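Side-chain contacts in HAD-superfamily hydrolase, subfamily IA, variant 1 (Ehrlichia chaffeensis, PDB 3KZX), which probably catalyses the hydrolysis of 2-phosphoglycolate to glycolate and phosphate, as a member of the HAD-like hydrolase superfamily: residues E110-L115 against I120-V125; Y33-D38 against K216-I221; S135-H138 against L142-Y145; K98-M103 against S126-E131. All blocks are in the same frame, centred on the assembly; numbering follows the deposited sequence.

Contact 1: E110-L115 against I120-V125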
loop_
_atom_site.group_PDB
_atom_site.type_symbol
_atom_site.label_atom_id
_atom_site.label_comp_id
_atom_site.label_asym_id
_atom_site.label_seq_id
_atom_site.Cartn_x
_atom_site.Cartn_y
_atom_site.Cartn_z
ATOM N N GLU A 110 -0.885 14.646 -3.595
ATOM C CA GLU A 110 -0.171 15.475 -4.580
ATOM C C GLU A 110 0.369 14.664 -5.749
ATOM O O GLU A 110 0.281 15.101 -6.907
ATOM C CB GLU A 110 0.941 16.277 -3.933
ATOM C CG GLU A 110 0.388 17.385 -3.086
ATOM C CD GLU A 110 1.289 17.811 -1.975
ATOM O OE1 GLU A 110 1.075 17.356 -0.829
ATOM O OE2 GLU A 110 2.177 18.638 -2.258
ATOM N N LEU A 111 0.897 13.470 -5.450
ATOM C CA LEU A 111 1.382 12.582 -6.502
ATOM C C LEU A 111 0.269 12.017 -7.382
ATOM O O LEU A 111 0.351 12.042 -8.636
ATOM C CB LEU A 111 2.231 11.452 -5.877
ATOM C CG LEU A 111 2.625 10.361 -6.837
ATOM C CD1 LEU A 111 3.475 10.954 -7.963
ATOM C CD2 LEU A 111 3.373 9.208 -6.078
ATOM N N LEU A 112 -0.805 11.522 -6.764
ATOM C CA LEU A 112 -1.927 11.056 -7.559
ATOM C C LEU A 112 -2.428 12.147 -8.473
ATOM O O LEU A 112 -2.695 11.912 -9.667
ATOM C CB LEU A 112 -3.079 10.535 -6.661
ATOM C CG LEU A 112 -2.741 9.362 -5.712
ATOM C CD1 LEU A 112 -3.883 9.113 -4.760
ATOM C CD2 LEU A 112 -2.426 8.070 -6.469
ATOM N N ASP A 113 -2.548 13.360 -7.933
ATOM C CA ASP A 113 -3.117 14.441 -8.693
ATOM C C ASP A 113 -2.194 14.878 -9.834
ATOM O O ASP A 113 -2.657 15.174 -10.921
ATOM C CB ASP A 113 -3.497 15.615 -7.788
ATOM C CG ASP A 113 -4.649 16.403 -8.350
ATOM O OD1 ASP A 113 -5.785 15.862 -8.445
ATOM O OD2 ASP A 113 -4.385 17.540 -8.765
ATOM N N THR A 114 -0.895 14.887 -9.592
ATOM C CA THR A 114 0.086 15.140 -10.636
ATOM C C THR A 114 -0.007 14.095 -11.755
ATOM O O THR A 114 -0.014 14.425 -12.933
ATOM C CB THR A 114 1.506 15.177 -10.035
ATOM O OG1 THR A 114 1.629 16.394 -9.306
ATOM C CG2 THR A 114 2.564 15.210 -11.106
ATOM N N LEU A 115 -0.098 12.823 -11.386
ATOM C CA LEU A 115 -0.217 11.786 -12.402
ATOM C C LEU A 115 -1.505 11.944 -13.223
ATOM O O LEU A 115 -1.487 11.841 -14.453
ATOM C CB LEU A 115 -0.126 10.404 -11.764
ATOM C CG LEU A 115 1.253 10.081 -11.156
ATOM C CD1 LEU A 115 1.210 8.802 -10.272
ATOM C CD2 LEU A 115 2.329 9.919 -12.317
ATOM N N ILE A 120 -1.464 10.106 -16.810
ATOM C CA ILE A 120 -0.745 8.875 -16.608
ATOM C C ILE A 120 -1.698 7.961 -15.831
ATOM O O ILE A 120 -2.109 8.298 -14.702
ATOM C CB ILE A 120 0.545 9.082 -15.762
ATOM C CG1 ILE A 120 1.439 10.199 -16.327
ATOM C CG2 ILE A 120 1.262 7.750 -15.530
ATOM C CD1 ILE A 120 2.449 9.813 -17.302
ATOM N N THR A 121 -2.047 6.834 -16.434
ATOM C CA THR A 121 -3.037 5.926 -15.870
ATOM C C THR A 121 -2.499 5.286 -14.612
ATOM O O THR A 121 -1.299 4.961 -14.551
ATOM C CB THR A 121 -3.396 4.809 -16.884
ATOM O OG1 THR A 121 -3.753 5.441 -18.114
ATOM C CG2 THR A 121 -4.592 3.979 -16.363
ATOM N N MET A 122 -3.384 5.099 -13.637
ATOM C CA MET A 122 -3.021 4.520 -12.349
ATOM C C MET A 122 -3.899 3.365 -11.977
ATOM O O MET A 122 -5.090 3.280 -12.362
ATOM C CB MET A 122 -3.105 5.562 -11.222
ATOM C CG MET A 122 -2.158 6.747 -11.400
ATOM S SD MET A 122 -2.443 8.032 -10.162
ATOM C CE MET A 122 -3.590 8.986 -11.125
ATOM N N ALA A 123 -3.317 2.496 -11.164
ATOM C CA ALA A 123 -4.053 1.386 -10.592
ATOM C C ALA A 123 -3.600 1.097 -9.187
ATOM O O ALA A 123 -2.528 1.569 -8.775
ATOM C CB ALA A 123 -3.908 0.155 -11.465
ATOM N N ILE A 124 -4.436 0.364 -8.441
ATOM C CA ILE A 124 -4.043 -0.203 -7.137
ATOM C C ILE A 124 -4.013 -1.718 -7.244
ATOM O O ILE A 124 -4.926 -2.346 -7.813
ATOM C CB ILE A 124 -4.979 0.251 -6.009
ATOM C CG1 ILE A 124 -4.682 1.728 -5.646
ATOM C CG2 ILE A 124 -4.895 -0.634 -4.701
ATOM C CD1 ILE A 124 -5.830 2.377 -4.955
ATOM N N VAL A 125 -2.947 -2.293 -6.707
ATOM C CA VAL A 125 -2.845 -3.740 -6.520
ATOM C C VAL A 125 -2.438 -4.052 -5.066
ATOM O O VAL A 125 -1.335 -3.718 -4.650
ATOM C CB VAL A 125 -1.873 -4.371 -7.508
ATOM C CG1 VAL A 125 -1.723 -5.898 -7.273
ATOM C CG2 VAL A 125 -2.346 -4.103 -8.931
#
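Two kinds of interaction join L112 and L115 to I120 and M122: one backbone hydrogen bond and a close apolar fit. The bond runs from I120 N to L115 O over 2.9 Å and is nearly straight at its hydrogen (171°). It pins the start of 120-125 to the last turn of helix 108-117, across the four residues between. The apolar part centres on the M122 thioether. Its sulfur is wedged between two leucines, with M122 SD 3.7 Å from L115 CB and M122 SD likewise 3.7 Å from L112 CD2. A bend at the last torsion (chi3 -92°) folds the methyl back toward the helix backbone, where M122 CE comes to 3.4 Å from L112 O. Beside this, L115 splits its branches: CD1 leans on the M122 sulfur, whereas L115 CD2 rests 4.0 Å from I120 CB. All four residues are buried, and F30 of the adjoining strand 27-30 packs on L112 and L115. The chain packs helix 108-117 on the sheet and re-enters it as strand 121-126 beside parallel 27-30, the final part of a beta-alpha-beta connection that also carries the helices between 45 and 95, in the Rossmann-like HAD core.

Contact 2: Y33-D38 against K216-I221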
loop_
_atom_site.group_PDB
_atom_site.type_symbol
_atom_site.label_atom_id
_atom_site.label_comp_id
_atom_site.label_asym_id
_atom_site.label_seq_id
_atom_site.Cartn_x
_atom_site.Cartn_y
_atom_site.Cartn_z
ATOM N N TYR A 33 -1.957 -0.459 1.687
ATOM C CA TYR A 33 -1.464 -0.393 3.053
ATOM C C TYR A 33 0.068 -0.247 3.073
ATOM O O TYR A 33 0.757 -0.996 2.423
ATOM C CB TYR A 33 -1.843 -1.646 3.838
ATOM C CG TYR A 33 -3.293 -1.742 4.291
ATOM C CD1 TYR A 33 -4.003 -0.615 4.730
ATOM C CD2 TYR A 33 -3.921 -2.954 4.335
ATOM C CE1 TYR A 33 -5.312 -0.726 5.138
ATOM C CE2 TYR A 33 -5.238 -3.087 4.776
ATOM C CZ TYR A 33 -5.932 -1.979 5.160
ATOM O OH TYR A 33 -7.229 -2.144 5.616
ATOM N N ASN A 34 0.570 0.729 3.841
ATOM C CA ASN A 34 2.013 0.979 4.006
ATOM C C ASN A 34 2.740 1.538 2.770
ATOM O O ASN A 34 3.957 1.700 2.771
ATOM C CB ASN A 34 2.687 -0.245 4.614
ATOM C CG ASN A 34 1.961 -0.706 5.872
ATOM O OD1 ASN A 34 1.867 0.040 6.851
ATOM N ND2 ASN A 34 1.386 -1.900 5.834
ATOM N N THR A 35 1.963 1.882 1.747
ATOM C CA THR A 35 2.433 2.639 0.591
ATOM C C THR A 35 1.572 3.900 0.546
ATOM O O THR A 35 1.930 4.928 1.157
ATOM C CB THR A 35 2.398 1.755 -0.699
ATOM O OG1 THR A 35 3.237 0.602 -0.469
ATOM C CG2 THR A 35 2.917 2.547 -1.939
ATOM N N LEU A 36 0.424 3.856 -0.123
ATOM C CA LEU A 36 -0.448 5.036 -0.072
ATOM C C LEU A 36 -0.905 5.398 1.365
ATOM O O LEU A 36 -0.973 6.573 1.713
ATOM C CB LEU A 36 -1.652 4.909 -1.011
ATOM C CG LEU A 36 -1.387 4.988 -2.532
ATOM C CD1 LEU A 36 -2.631 4.528 -3.336
ATOM C CD2 LEU A 36 -0.910 6.424 -2.953
ATOM N N ILE A 37 -1.249 4.396 2.157
ATOM C CA ILE A 37 -1.869 4.553 3.459
ATOM C C ILE A 37 -0.888 4.275 4.606
ATOM O O ILE A 37 -0.148 3.291 4.584
ATOM C CB ILE A 37 -3.071 3.593 3.576
ATOM C CG1 ILE A 37 -4.240 4.111 2.729
ATOM C CG2 ILE A 37 -3.475 3.326 5.092
ATOM C CD1 ILE A 37 -4.930 5.362 3.314
ATOM N N ASP A 38 -0.892 5.149 5.600
ATOM C CA ASP A 38 -0.093 5.006 6.799
ATOM C C ASP A 38 -0.943 4.243 7.804
ATOM O O ASP A 38 -1.969 4.768 8.261
ATOM C CB ASP A 38 0.290 6.393 7.330
ATOM C CG ASP A 38 1.169 6.320 8.558
ATOM O OD1 ASP A 38 1.224 5.240 9.211
ATOM O OD2 ASP A 38 1.757 7.366 8.893
ATOM N N LYS A 216 11.910 7.310 -0.049
ATOM C CA LYS A 216 11.421 7.308 1.320
ATOM C C LYS A 216 10.070 8.055 1.463
ATOM O O LYS A 216 9.333 7.864 2.426
ATOM C CB LYS A 216 12.474 7.899 2.246
ATOM C CG LYS A 216 13.700 7.021 2.373
ATOM C CD LYS A 216 14.716 7.616 3.317
ATOM C CE LYS A 216 15.870 6.626 3.565
ATOM N NZ LYS A 216 17.075 7.354 4.119
ATOM N N ASN A 217 9.720 8.858 0.474
ATOM C CA ASN A 217 8.482 9.621 0.549
ATOM C C ASN A 217 7.939 9.947 -0.824
ATOM O O ASN A 217 8.658 9.864 -1.815
ATOM C CB ASN A 217 8.711 10.879 1.368
ATOM C CG ASN A 217 9.691 11.801 0.705
ATOM O OD1 ASN A 217 9.407 12.317 -0.354
ATOM N ND2 ASN A 217 10.866 11.972 1.300
ATOM N N PHE A 218 6.670 10.336 -0.868
ATOM C CA PHE A 218 5.997 10.580 -2.133
ATOM C C PHE A 218 6.373 11.901 -2.782
ATOM O O PHE A 218 6.154 12.079 -3.976
ATOM C CB PHE A 218 4.489 10.511 -1.935
ATOM C CG PHE A 218 3.974 9.129 -1.818
ATOM C CD1 PHE A 218 4.195 8.200 -2.834
ATOM C CD2 PHE A 218 3.256 8.740 -0.713
ATOM C CE1 PHE A 218 3.707 6.904 -2.715
ATOM C CE2 PHE A 218 2.802 7.467 -0.600
ATOM C CZ PHE A 218 3.020 6.543 -1.598
ATOM N N TYR A 219 6.949 12.831 -2.025
ATOM C CA TYR A 219 7.398 14.105 -2.628
ATOM C C TYR A 219 8.582 13.842 -3.593
ATOM O O TYR A 219 8.616 14.336 -4.717
ATOM C CB TYR A 219 7.789 15.148 -1.552
ATOM C CG TYR A 219 6.782 15.417 -0.439
ATOM C CD1 TYR A 219 5.607 16.136 -0.676
ATOM C CD2 TYR A 219 7.036 14.994 0.867
ATOM C CE1 TYR A 219 4.693 16.404 0.367
ATOM C CE2 TYR A 219 6.147 15.259 1.902
ATOM C CZ TYR A 219 4.976 15.959 1.647
ATOM O OH TYR A 219 4.100 16.211 2.694
ATOM N N ASP A 220 9.529 13.014 -3.163
ATOM C CA ASP A 220 10.669 12.646 -3.988
ATOM C C ASP A 220 10.253 11.821 -5.202
ATOM O O ASP A 220 10.792 12.029 -6.292
ATOM C CB ASP A 220 11.741 11.896 -3.176
ATOM C CG ASP A 220 12.391 12.778 -2.087
ATOM O OD1 ASP A 220 12.476 14.014 -2.253
ATOM O OD2 ASP A 220 12.844 12.236 -1.070
ATOM N N ILE A 221 9.250 10.955 -5.035
ATOM C CA ILE A 221 8.773 10.155 -6.157
ATOM C C ILE A 221 8.099 11.065 -7.169
ATOM O O ILE A 221 8.331 10.933 -8.375
ATOM C CB ILE A 221 7.794 9.074 -5.735
ATOM C CG1 ILE A 221 8.510 8.015 -4.876
ATOM C CG2 ILE A 221 7.097 8.454 -6.981
ATOM C CD1 ILE A 221 7.573 6.966 -4.201
#
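F218 drives its ring edge toward the backbone of T35 and L36. With its ring carbon CG anti to the carbonyl carbon (chi1 -77°), the phenyl is directed from the first turn of helix 218-229 toward T35, and F218 CE2 arrives 3.2 Å from T35 O. The T35 carbonyl carbon lies in the ring plane, so the approach is made by C-H edge atoms, and the same carbonyl oxygen accepts a hydrogen bond from N105 ND2. Two methyls meet the ring's far corner: T35 CG2 at 4.0 Å from F218 CZ, and L36 CD2 at 4.2 Å from F218 CZ. T35 can offer that methyl because chi1 of -59° sets CG2 opposite the backbone N and leaves OG1 to make a weak hydrogen bond to D185. The F218 ring also stacks with Y203. Just before it, N217 sits at the N-cap: N217 OD1 accepts from D220 N at 2.9 Å (166° at the hydrogen), which caps the turn that carries F218. The facing segment has a pi-type turn at 33-36 directly after strand 27-30 and runs into the short strand 37-38, an arrangement consistent with the squiggle and flap of HAD-fold phosphatases.

Contact 3: S135-H138 against L142-Y145. With SO4 (sulfate ion), chain B.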
loop_
_atom_site.group_PDB
_atom_site.type_symbol
_atom_site.label_atom_id
_atom_site.label_comp_id
_atom_site.label_asym_id
_atom_site.label_seq_id
_atom_site.Cartn_x
_atom_site.Cartn_y
_atom_site.Cartn_z
ATOM N N SER A 135 -14.191 -0.051 -1.094
ATOM C CA SER A 135 -14.986 0.781 -0.205
ATOM C C SER A 135 -14.114 1.811 0.508
ATOM O O SER A 135 -14.507 2.973 0.612
ATOM C CB SER A 135 -15.765 -0.061 0.805
ATOM O OG SER A 135 -16.355 0.789 1.773
ATOM N N GLU A 136 -12.930 1.402 0.978
ATOM C CA GLU A 136 -12.032 2.339 1.659
ATOM C C GLU A 136 -11.541 3.403 0.730
ATOM O O GLU A 136 -11.379 4.537 1.149
ATOM C CB GLU A 136 -10.783 1.665 2.233
ATOM C CG GLU A 136 -11.027 0.831 3.436
ATOM C CD GLU A 136 -11.755 1.574 4.537
ATOM O OE1 GLU A 136 -11.681 2.825 4.596
ATOM O OE2 GLU A 136 -12.383 0.877 5.343
ATOM N N ILE A 137 -11.260 3.024 -0.522
ATOM C CA ILE A 137 -10.752 3.973 -1.508
ATOM C C ILE A 137 -11.840 5.007 -1.832
ATOM O O ILE A 137 -11.555 6.221 -1.916
ATOM C CB ILE A 137 -10.270 3.243 -2.780
ATOM C CG1 ILE A 137 -8.942 2.522 -2.490
ATOM C CG2 ILE A 137 -10.085 4.219 -3.966
ATOM C CD1 ILE A 137 -8.567 1.387 -3.457
ATOM N N HIS A 138 -13.077 4.534 -1.958
ATOM C CA HIS A 138 -14.213 5.420 -2.220
ATOM C C HIS A 138 -14.547 6.283 -1.001
ATOM O O HIS A 138 -14.907 7.450 -1.170
ATOM C CB HIS A 138 -15.458 4.659 -2.673
ATOM C CG HIS A 138 -16.513 5.528 -3.301
ATOM N ND1 HIS A 138 -16.284 6.295 -4.425
ATOM C CD2 HIS A 138 -17.826 5.680 -3.008
ATOM C CE1 HIS A 138 -17.399 6.924 -4.765
ATOM N NE2 HIS A 138 -18.352 6.561 -3.926
ATOM N N LEU A 142 -11.131 8.741 -3.548
ATOM C CA LEU A 142 -9.968 8.537 -4.397
ATOM C C LEU A 142 -10.257 7.627 -5.597
ATOM O O LEU A 142 -9.377 7.395 -6.405
ATOM C CB LEU A 142 -8.840 7.876 -3.584
ATOM C CG LEU A 142 -8.315 8.710 -2.414
ATOM C CD1 LEU A 142 -7.259 7.889 -1.673
ATOM C CD2 LEU A 142 -7.741 10.081 -2.867
ATOM N N THR A 143 -11.485 7.130 -5.698
ATOM C CA THR A 143 -11.842 6.197 -6.783
ATOM C C THR A 143 -11.517 6.750 -8.164
ATOM O O THR A 143 -10.997 6.015 -9.011
ATOM C CB THR A 143 -13.298 5.770 -6.672
ATOM O OG1 THR A 143 -13.473 5.191 -5.372
ATOM C CG2 THR A 143 -13.653 4.745 -7.797
ATOM N N HIS A 144 -11.796 8.042 -8.373
ATOM C CA HIS A 144 -11.612 8.686 -9.670
ATOM C C HIS A 144 -10.161 8.662 -10.177
ATOM O O HIS A 144 -9.901 8.758 -11.403
ATOM C CB HIS A 144 -12.137 10.135 -9.647
ATOM C CG HIS A 144 -11.278 11.091 -8.870
ATOM N ND1 HIS A 144 -11.342 11.200 -7.496
ATOM C CD2 HIS A 144 -10.372 12.015 -9.281
ATOM C CE1 HIS A 144 -10.478 12.116 -7.088
ATOM N NE2 HIS A 144 -9.899 12.644 -8.150
ATOM N N TYR A 145 -9.209 8.531 -9.264
ATOM C CA TYR A 145 -7.810 8.447 -9.673
ATOM C C TYR A 145 -7.429 7.138 -10.385
ATOM O O TYR A 145 -6.442 7.111 -11.105
ATOM C CB TYR A 145 -6.868 8.615 -8.478
ATOM C CG TYR A 145 -6.766 10.038 -7.943
ATOM C CD1 TYR A 145 -6.365 11.073 -8.759
ATOM C CD2 TYR A 145 -7.058 10.327 -6.626
ATOM C CE1 TYR A 145 -6.284 12.396 -8.274
ATOM C CE2 TYR A 145 -6.974 11.633 -6.132
ATOM C CZ TYR A 145 -6.593 12.656 -6.968
ATOM O OH TYR A 145 -6.486 13.935 -6.480
HETATM S S SO4 B . -14.324 9.529 -6.008
HETATM O O1 SO4 B . -15.471 9.153 -6.824
HETATM O O2 SO4 B . -14.197 8.495 -4.961
HETATM O O3 SO4 B . -13.148 9.613 -6.839
HETATM O O4 SO4 B . -14.515 10.874 -5.424
#
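The H138 imidazole turns an edge to T143: T143 OG1 sits near the ring plane, and H138 ND1 and T143 OG1 share a 3.2 Å hydrogen bond in which either could donate. The ring of H144 has a sulfate oxygen, O3, near its plane at one edge, while Y145 lies against one face; in return H144 NE2 stands 3.5 Å above the Y145 plane, over the ring centre, and L142 CD2 touches the Y145 edge. The sulfate, probably from the crystallisation liquor, bridges the two segments. Its O2 accepts from T143 N at 3.1 Å and, weakly, from H138 ND1, whose proton would then not serve T143, and its O3 accepts from H144 N at 2.6 Å; the H144 ND1 approach to O3 is so short that its exact geometry is doubtful. This corner lies where helix 130-139 ends and a 3-10 turn at 143-145 leads to strand 148-152, within the beta-alpha-beta crossover that starts from strand 121-126. L142 N bonds to I137 O at 3.0 Å (159°), five residues back. With CG2 anti to its backbone N, I137 sets that methyl 3.9 Å from L142 CB and 3.7 Å from T143 N. W32 touches both I137 and L142.

Contact 4: K98-M103 against S126-E131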
loop_
_atom_site.group_PDB
_atom_site.type_symbol
_atom_site.label_atom_id
_atom_site.label_comp_id
_atom_site.label_asym_id
_atom_site.label_seq_id
_atom_site.Cartn_x
_atom_site.Cartn_y
_atom_site.Cartn_z
ATOM N N LYS A 98 -14.123 -4.558 9.000
ATOM C CA LYS A 98 -14.294 -3.274 9.678
ATOM C C LYS A 98 -13.779 -2.151 8.779
ATOM O O LYS A 98 -12.898 -2.349 7.937
ATOM C CB LYS A 98 -13.537 -3.245 11.017
ATOM N N SER A 99 -14.338 -0.968 8.977
ATOM C CA SER A 99 -13.888 0.214 8.276
ATOM C C SER A 99 -12.585 0.725 8.907
ATOM O O SER A 99 -12.421 0.654 10.114
ATOM C CB SER A 99 -14.981 1.284 8.366
ATOM O OG SER A 99 -14.510 2.513 7.854
ATOM N N ASP A 100 -11.665 1.228 8.079
ATOM C CA ASP A 100 -10.457 1.919 8.531
ATOM C C ASP A 100 -10.710 3.427 8.732
ATOM O O ASP A 100 -11.611 3.985 8.147
ATOM C CB ASP A 100 -9.336 1.733 7.476
ATOM C CG ASP A 100 -8.830 0.279 7.365
ATOM O OD1 ASP A 100 -8.781 -0.447 8.376
ATOM O OD2 ASP A 100 -8.451 -0.128 6.257
ATOM N N ASN A 101 -9.878 4.084 9.518
ATOM C CA ASN A 101 -9.892 5.550 9.635
ATOM C C ASN A 101 -8.503 6.110 9.315
ATOM O O ASN A 101 -8.126 7.172 9.823
ATOM C CB ASN A 101 -10.312 5.997 11.054
ATOM N N PHE A 102 -7.745 5.384 8.489
ATOM C CA PHE A 102 -6.334 5.713 8.244
ATOM C C PHE A 102 -6.200 6.926 7.364
ATOM O O PHE A 102 -7.052 7.214 6.501
ATOM C CB PHE A 102 -5.591 4.563 7.548
ATOM C CG PHE A 102 -5.483 3.313 8.342
ATOM C CD1 PHE A 102 -5.046 3.336 9.664
ATOM C CD2 PHE A 102 -5.748 2.089 7.751
ATOM C CE1 PHE A 102 -4.939 2.166 10.375
ATOM C CE2 PHE A 102 -5.633 0.911 8.465
ATOM C CZ PHE A 102 -5.214 0.957 9.786
ATOM N N MET A 103 -5.070 7.593 7.530
ATOM C CA MET A 103 -4.742 8.715 6.698
ATOM C C MET A 103 -3.745 8.249 5.651
ATOM O O MET A 103 -3.047 7.278 5.855
ATOM C CB MET A 103 -4.200 9.820 7.568
ATOM C CG MET A 103 -5.196 10.213 8.656
ATOM S SD MET A 103 -6.755 10.819 7.957
ATOM C CE MET A 103 -7.852 9.410 8.016
ATOM N N SER A 126 -3.359 -4.703 -4.336
ATOM C CA SER A 126 -3.304 -4.920 -2.913
ATOM C C SER A 126 -3.767 -6.331 -2.567
ATOM O O SER A 126 -4.613 -6.898 -3.286
ATOM C CB SER A 126 -4.234 -3.910 -2.213
ATOM O OG SER A 126 -4.301 -4.155 -0.819
ATOM N N ASN A 127 -3.243 -6.889 -1.469
ATOM C CA ASN A 127 -3.758 -8.136 -0.909
ATOM C C ASN A 127 -4.931 -7.954 0.069
ATOM O O ASN A 127 -5.477 -8.935 0.571
ATOM C CB ASN A 127 -2.638 -8.971 -0.274
ATOM C CG ASN A 127 -1.763 -9.675 -1.316
ATOM O OD1 ASN A 127 -1.972 -9.550 -2.552
ATOM N ND2 ASN A 127 -0.763 -10.434 -0.816
ATOM N N LYS A 128 -5.336 -6.720 0.311
ATOM C CA LYS A 128 -6.578 -6.480 1.011
ATOM C C LYS A 128 -7.762 -7.020 0.206
ATOM O O LYS A 128 -7.788 -6.945 -1.023
ATOM C CB LYS A 128 -6.779 -5.003 1.298
ATOM C CG LYS A 128 -8.003 -4.669 2.118
ATOM C CD LYS A 128 -8.092 -3.180 2.393
ATOM C CE LYS A 128 -9.342 -2.814 3.124
ATOM N NZ LYS A 128 -9.436 -3.490 4.456
ATOM N N ASN A 129 -8.769 -7.536 0.909
ATOM C CA ASN A 129 -10.004 -7.969 0.232
ATOM C C ASN A 129 -10.495 -6.909 -0.739
ATOM O O ASN A 129 -10.660 -5.757 -0.352
ATOM C CB ASN A 129 -11.092 -8.224 1.277
ATOM C CG ASN A 129 -12.355 -8.657 0.665
ATOM O OD1 ASN A 129 -13.226 -7.842 0.394
ATOM N ND2 ASN A 129 -12.442 -9.956 0.329
ATOM N N GLY A 130 -10.747 -7.297 -1.988
ATOM C CA GLY A 130 -11.107 -6.340 -3.025
ATOM C C GLY A 130 -12.303 -5.468 -2.718
ATOM O O GLY A 130 -12.293 -4.257 -2.981
ATOM N N GLU A 131 -13.360 -6.060 -2.171
ATOM C CA GLU A 131 -14.569 -5.291 -1.910
ATOM C C GLU A 131 -14.349 -4.255 -0.844
ATOM O O GLU A 131 -14.755 -3.103 -1.030
ATOM C CB GLU A 131 -15.772 -6.202 -1.567
ATOM C CG GLU A 131 -16.267 -7.014 -2.761
ATOM C CD GLU A 131 -16.770 -6.153 -3.928
ATOM O OE1 GLU A 131 -17.631 -5.251 -3.721
ATOM O OE2 GLU A 131 -16.305 -6.384 -5.060
HETATM O O HOH W 1 -11.629 -2.179 5.704
#
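K128 reaches D100 through an almost fully extended chain: its first torsion (chi1 -176°) puts CG opposite the backbone N, the next two are also anti, and only the last (chi4 61°) bends to turn the ammonium group. D100 comes from the opposing direction, its carboxylate beside its own backbone N (chi1 -68°). The salt bridge that results is long, with K128 NZ 3.9 Å from D100 OD2; Y33 OH lies between them, hydrogen-bonded to K128 NZ and, at a distance too short to be exact, to D100 OD2, and is the stronger polar partner of each. A water adds a second link, accepting from K128 NZ at 2.8 Å and donating to K98 O at 2.6 Å. The ammonium group is thus gripped by Y33, the water and, weakly, L93 O, while D100 N is held by E136. At its base, K128 N donates to S126 OG at 3.0 Å, an ST turn at the end of strand 121-126. The loop 98-103 thus leaves helix 82-95 and heads for strand 103-104, crossing beside L93 of the former and meeting the turn between strand 121-126 and helix 130-139, whose E136 flanks both partners.

Overall arrangement
From the N terminus, the chain leaves strand 27-30 into Y33-D38, the first half of contact 2. The helices between 45 and 95 follow before 98-103 opens contact 4. Within that loop the chain runs through helix 108-117 and strand 121-126, where contact 1 closes a tight turn, and 126-131 then completes contact 4. Contact 3 comes next, in series, at the far end of helix 130-139. Only at 216-221 does contact 2 close, enclosing the other three; none cross. Y33 joins contacts 2 and 4, D113 of contact 1 probably bonds to Y145 of contact 3, and L111 packs on F218, so core helices, sheet and squiggle are tied together.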